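Putative ribose 5-phosphate isomerase (Leishmania infantum, PDB 6FXW) probably catalyses the interconversion of ribose 5-phosphate and ribulose 5-phosphate in the pentose phosphate pathway, as a type B isomerase of the LacAB/RpiB family. Local coordinates at residues 5-10 against 62-67; 13-18 against 114-119. All blocks are in the same frame, centred on the assembly; numbering follows the deposited sequence.

Contact 1 (5-10 against 62-67)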
loop_
_atom_site.group_PDB
_atom_site.type_symbol
_atom_site.label_atom_id
_atom_site.label_comp_id
_atom_site.label_asym_id
_atom_site.label_seq_id
_atom_site.Cartn_x
_atom_site.Cartn_y
_atom_site.Cartn_z
ATOM N N PRO A 5 4.935 -11.492 26.178
ATOM C CA PRO A 5 5.785 -10.448 25.605
ATOM C C PRO A 5 7.166 -10.935 25.202
ATOM O O PRO A 5 7.674 -11.926 25.704
ATOM C CB PRO A 5 5.957 -9.492 26.764
ATOM C CG PRO A 5 4.752 -9.724 27.658
ATOM C CD PRO A 5 4.568 -11.169 27.592
ATOM N N LYS A 6 7.730 -10.211 24.230
ATOM C CA LYS A 6 8.942 -10.594 23.534
ATOM C C LYS A 6 10.071 -9.612 23.743
ATOM O O LYS A 6 9.852 -8.414 23.973
ATOM C CB LYS A 6 8.651 -10.468 22.007
ATOM C CG LYS A 6 7.544 -11.324 21.379
ATOM C CD LYS A 6 7.843 -12.796 21.562
ATOM C CE LYS A 6 7.471 -13.656 20.355
ATOM N NZ LYS A 6 6.233 -13.201 19.644
ATOM N N ARG A 7 11.291 -10.126 23.648
ATOM C CA ARG A 7 12.520 -9.317 23.678
ATOM C C ARG A 7 12.847 -8.946 22.233
ATOM O O ARG A 7 13.024 -9.862 21.439
ATOM C CB ARG A 7 13.698 -10.027 24.268
ATOM C CG ARG A 7 13.535 -10.134 25.766
ATOM C CD ARG A 7 14.701 -10.949 26.357
ATOM N NE ARG A 7 16.025 -10.444 26.124
ATOM C CZ ARG A 7 16.622 -9.490 26.899
ATOM N NH1 ARG A 7 15.990 -8.932 27.944
ATOM N NH2 ARG A 7 17.862 -9.108 26.687
ATOM N N VAL A 8 12.855 -7.653 21.945
ATOM C CA VAL A 8 12.899 -7.148 20.543
ATOM C C VAL A 8 14.243 -6.470 20.313
ATOM O O VAL A 8 14.623 -5.497 21.028
ATOM C CB VAL A 8 11.736 -6.190 20.291
ATOM C CG1 VAL A 8 11.889 -5.634 18.846
ATOM C CG2 VAL A 8 10.380 -6.856 20.550
ATOM N N ALA A 9 14.949 -6.867 19.277
ATOM C CA ALA A 9 16.093 -6.157 18.774
ATOM C C ALA A 9 15.678 -5.318 17.544
ATOM O O ALA A 9 15.177 -5.881 16.581
ATOM C CB ALA A 9 17.194 -7.136 18.372
ATOM N N LEU A 10 15.952 -4.043 17.623
ATOM C CA LEU A 10 15.585 -3.085 16.564
ATOM C C LEU A 10 16.864 -2.623 15.914
ATOM O O LEU A 10 17.721 -2.009 16.595
ATOM C CB LEU A 10 14.840 -1.872 17.136
ATOM C CG LEU A 10 14.643 -0.712 16.179
ATOM C CD1 LEU A 10 13.640 -1.099 15.107
ATOM C CD2 LEU A 10 14.119 0.559 16.871
ATOM N N LYS A 62 21.802 -15.871 19.114
ATOM C CA LYS A 62 22.480 -16.077 20.411
ATOM C C LYS A 62 21.494 -16.039 21.557
ATOM O O LYS A 62 21.976 -16.186 22.712
ATOM C CB LYS A 62 23.452 -14.960 20.645
ATOM C CG LYS A 62 24.641 -14.929 19.770
ATOM C CD LYS A 62 25.598 -13.827 20.328
ATOM C CE LYS A 62 24.958 -12.478 20.745
ATOM N NZ LYS A 62 25.981 -11.335 20.682
ATOM N N GLY A 63 20.217 -15.824 21.319
ATOM C CA GLY A 63 19.217 -15.769 22.386
ATOM C C GLY A 63 19.228 -14.528 23.209
ATOM O O GLY A 63 18.656 -14.539 24.348
ATOM N N GLU A 64 19.779 -13.436 22.708
ATOM C CA GLU A 64 19.692 -12.177 23.361
ATOM C C GLU A 64 18.364 -11.466 23.041
ATOM O O GLU A 64 17.915 -10.634 23.792
ATOM C CB GLU A 64 20.853 -11.217 23.050
ATOM C CG GLU A 64 22.215 -11.662 23.518
ATOM C CD GLU A 64 22.362 -11.760 25.051
ATOM O OE1 GLU A 64 23.385 -12.434 25.501
ATOM O OE2 GLU A 64 21.473 -11.249 25.757
ATOM N N ALA A 65 17.717 -11.831 21.922
ATOM C CA ALA A 65 16.410 -11.308 21.593
ATOM C C ALA A 65 15.608 -12.466 21.024
ATOM O O ALA A 65 16.209 -13.423 20.539
ATOM C CB ALA A 65 16.499 -10.191 20.544
ATOM N N ASP A 66 14.254 -12.330 21.077
ATOM C CA ASP A 66 13.356 -13.285 20.558
ATOM C C ASP A 66 12.929 -12.950 19.166
ATOM O O ASP A 66 12.524 -13.876 18.371
ATOM C CB ASP A 66 12.043 -13.231 21.421
ATOM C CG ASP A 66 12.280 -13.698 22.820
ATOM O OD1 ASP A 66 12.921 -14.779 23.027
ATOM O OD2 ASP A 66 11.895 -12.957 23.677
ATOM N N THR A 67 12.936 -11.678 18.855
ATOM C CA THR A 67 12.327 -11.200 17.587
ATOM C C THR A 67 13.065 -9.963 17.185
ATOM O O THR A 67 13.730 -9.297 18.020
ATOM C CB THR A 67 10.778 -11.043 17.673
ATOM O OG1 THR A 67 10.256 -10.469 16.451
ATOM C CG2 THR A 67 10.383 -10.136 18.735
HETATM O O HOH W 1 16.122 -13.170 24.401
#

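Contact 2 (13-18 against 114-119). With SO4 (sulfate ion), chain B.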
loop_
_atom_site.group_PDB
_atom_site.type_symbol
_atom_site.label_atom_id
_atom_site.label_comp_id
_atom_site.label_asym_id
_atom_site.label_seq_id
_atom_site.Cartn_x
_atom_site.Cartn_y
_atom_site.Cartn_z
ATOM N N ASP A 13 19.340 1.353 9.379
ATOM C CA ASP A 13 20.406 2.161 8.773
ATOM C C ASP A 13 20.079 3.642 9.015
ATOM O O ASP A 13 19.164 3.976 9.789
ATOM C CB ASP A 13 20.701 1.770 7.335
ATOM C CG ASP A 13 19.591 2.144 6.332
ATOM O OD1 ASP A 13 18.599 2.771 6.735
ATOM O OD2 ASP A 13 19.812 1.909 5.147
ATOM N N HIS A 14 20.742 4.513 8.316
ATOM C CA HIS A 14 20.609 5.938 8.563
ATOM C C HIS A 14 19.247 6.436 8.066
ATOM O O HIS A 14 18.805 7.505 8.448
ATOM C CB HIS A 14 21.672 6.711 7.824
ATOM C CG HIS A 14 21.794 6.329 6.428
ATOM N ND1 HIS A 14 22.440 5.176 6.024
ATOM C CD2 HIS A 14 21.206 6.874 5.329
ATOM C CE1 HIS A 14 22.235 5.037 4.720
ATOM N NE2 HIS A 14 21.529 6.084 4.270
ATOM N N ALA A 15 18.585 5.670 7.209
ATOM C CA ALA A 15 17.270 6.169 6.722
ATOM C C ALA A 15 16.306 6.371 7.900
ATOM O O ALA A 15 15.417 7.267 7.864
ATOM C CB ALA A 15 16.687 5.217 5.768
ATOM N N ALA A 16 16.447 5.572 8.965
ATOM C CA ALA A 16 15.578 5.606 10.093
ATOM C C ALA A 16 16.184 6.328 11.284
ATOM O O ALA A 16 15.627 6.325 12.368
ATOM C CB ALA A 16 15.149 4.215 10.503
ATOM N N TYR A 17 17.278 7.002 11.059
ATOM C CA TYR A 17 17.966 7.611 12.236
ATOM C C TYR A 17 17.108 8.693 12.844
ATOM O O TYR A 17 16.941 8.719 14.059
ATOM C CB TYR A 17 19.350 8.091 11.871
ATOM C CG TYR A 17 20.075 8.674 13.029
ATOM C CD1 TYR A 17 20.526 7.859 14.028
ATOM C CD2 TYR A 17 20.376 9.997 13.045
ATOM C CE1 TYR A 17 21.222 8.368 15.119
ATOM C CE2 TYR A 17 21.031 10.563 14.139
ATOM C CZ TYR A 17 21.467 9.717 15.145
ATOM O OH TYR A 17 22.207 10.184 16.251
ATOM N N ALA A 18 16.495 9.531 12.032
ATOM C CA ALA A 18 15.631 10.565 12.538
ATOM C C ALA A 18 14.452 10.067 13.340
ATOM O O ALA A 18 14.047 10.731 14.290
ATOM C CB ALA A 18 15.189 11.449 11.398
ATOM N N GLY A 114 10.084 -0.233 5.713
ATOM C CA GLY A 114 10.685 0.908 5.090
ATOM C C GLY A 114 10.159 2.188 5.617
ATOM O O GLY A 114 8.924 2.378 5.640
ATOM N N VAL A 115 11.023 3.043 6.087
ATOM C CA VAL A 115 10.599 4.328 6.617
ATOM C C VAL A 115 10.415 5.371 5.523
ATOM O O VAL A 115 9.727 6.397 5.758
ATOM C CB VAL A 115 11.663 4.749 7.622
ATOM C CG1 VAL A 115 12.991 5.060 7.023
ATOM C CG2 VAL A 115 11.218 5.842 8.538
ATOM N N ARG A 116 10.924 5.156 4.297
ATOM C CA ARG A 116 10.690 6.082 3.198
ATOM C C ARG A 116 9.462 5.642 2.379
ATOM O O ARG A 116 9.001 6.422 1.503
ATOM C CB ARG A 116 11.895 6.187 2.277
ATOM C CG ARG A 116 13.103 6.730 2.990
ATOM C CD ARG A 116 14.289 6.674 2.057
ATOM N NE ARG A 116 15.481 7.169 2.766
ATOM C CZ ARG A 116 16.689 6.944 2.371
ATOM N NH1 ARG A 116 16.934 6.086 1.394
ATOM N NH2 ARG A 116 17.673 7.521 3.036
ATOM N N THR A 117 8.857 4.485 2.705
ATOM C CA THR A 117 7.700 3.898 1.982
ATOM C C THR A 117 6.474 3.847 2.854
ATOM O O THR A 117 5.385 4.219 2.417
ATOM C CB THR A 117 8.037 2.537 1.405
ATOM O OG1 THR A 117 8.655 1.822 2.498
ATOM C CG2 THR A 117 9.035 2.600 0.279
ATOM N N SER A 118 6.583 3.491 4.130
ATOM C CA SER A 118 5.432 3.350 5.059
ATOM C C SER A 118 5.457 4.545 5.981
ATOM O O SER A 118 6.459 4.853 6.639
ATOM C CB SER A 118 5.569 2.104 5.880
ATOM O OG SER A 118 5.508 0.959 5.047
ATOM N N GLY A 119 4.290 5.220 6.139
ATOM C CA GLY A 119 4.152 6.229 7.163
ATOM C C GLY A 119 4.105 5.688 8.568
ATOM O O GLY A 119 3.914 4.502 8.781
HETATM S S SO4 B . 20.787 6.434 0.541
HETATM O O1 SO4 B . 20.980 7.638 -0.361
HETATM O O2 SO4 B . 20.347 6.882 1.862
HETATM O O3 SO4 B . 19.681 5.633 -0.213
HETATM O O4 SO4 B . 22.067 5.788 0.600
HETATM O O HOH W 2 14.779 8.451 5.344
#

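Contact 1 (5-10 against 62-67)
Val8 and Thr67 form a parallel beta bridge, their CA atoms 5.0 Å apart, where strand 67-72 begins beside strand 6-12 in the parallel sheet of this alpha/beta fold. The backbone bonds define the register: Ala9 N donates to Thr67 O at 3.0 Å, while Arg7 O accepts from both Thr67 N and Asp66 N, the latter at 2.8 Å. Of these two donors, Thr67 N lies nearly in line with the C=O bond, whereas Asp66 N comes in tilted from the carbonyl plane. Asp66 adds a side-chain bond, because its CG lies beside its own backbone N (chi1 -67°) and the carboxylate turns back toward the neighbouring strand 6-12; Arg7 N reaches OD2 at 2.9 Å, nearly straight at 166°, on the anti side of the carboxylate.

Among apolar groups, Thr67 CG2 touches both Val8 CG2 and Lys6 CB, each at 3.7 Å, and this face of the sheet is packed by Leu131 of helix 120-131. Thr67 OG1 is turned elsewhere, to His109 O. Ala9 CB meets Ala65 CB at 3.8 Å.

The Arg7 side chain reaches the loop just after the Schellman motif at Gly63, bending at chi3 (59°) so that its edge meets a main-chain carbonyl. Glu64 O lies in the guanidinium plane and takes two bonds side-on, from Arg7 NE at 3.0 Å and from Arg7 NH2 at 3.3 Å.

Contact 2 (13-18 against 114-119)
The guanidinium of Arg116 carries Ala15 CB over one face, 3.5 Å above the plane and displaced toward the rim, while its edge faces the sulfate and a water. The His14 ring likewise meets the sulfate edge-on, in its own plane. Sulfate O2 joins the two groups: His14 NE2 donates to it at 2.8 Å and Arg116 NH2 at 3.0 Å, the latter bond nearly straight at 168°. A second guanidinium nitrogen, Arg116 NH1, reaches sulfate O3 at 3.2 Å, so two bonds to different oxygens fix the rotation of the group. The arginine chain runs extended from CG to NE, which carries its head across to the 13-18 loop.

No direct hydrogen bond joins the two segments. One water bridges them instead, donating to Ala15 O and accepting from Arg116 NE at 3.0 Å. Beneath the arginine, Val115 CG1 packs on Ala15 CB at 3.9 Å and, more loosely, on Ala16 CB; with chi1 67° it lies between the backbone N and the carbonyl carbon of Val115 and comes 3.4 Å from Ala15 O. An Asx turn leads into the short 3-10 segment 14-15: Ala15 N donates to Asp13 OD1 at 2.9 Å, from above the carboxylate plane.

Arg140 and Arg144 of the third subunit also bond the sulfate, so the anion lies at a subunit interface. Such a cluster of basic donors is consistent with a site for the phosphate of a sugar-phosphate substrate, with the sulfate, probably from the crystallisation liquor, standing in for it.

In the fold
The two contacts lie at different ends of the same parallel sheet, their centres about 21 Å apart. Along the chain the segments alternate: 5-10, 13-18, 62-67, 114-119. Strand 6-12 connects the first halves directly, with contact 1 near its start and contact 2 in the loop after its end. Strand 67-72, which begins in contact 1, runs next to it toward contact 2, where Val71 packs on Ala16 and Val115. Strand 110-114 adjoins strand 67-72 and leads into the last segment. No other subunit of the assembly touches contact 1, which joins adjacent strands; contact 2, at the C-terminal strand ends, brings loops together beside two other subunits, the third of which shares the anion.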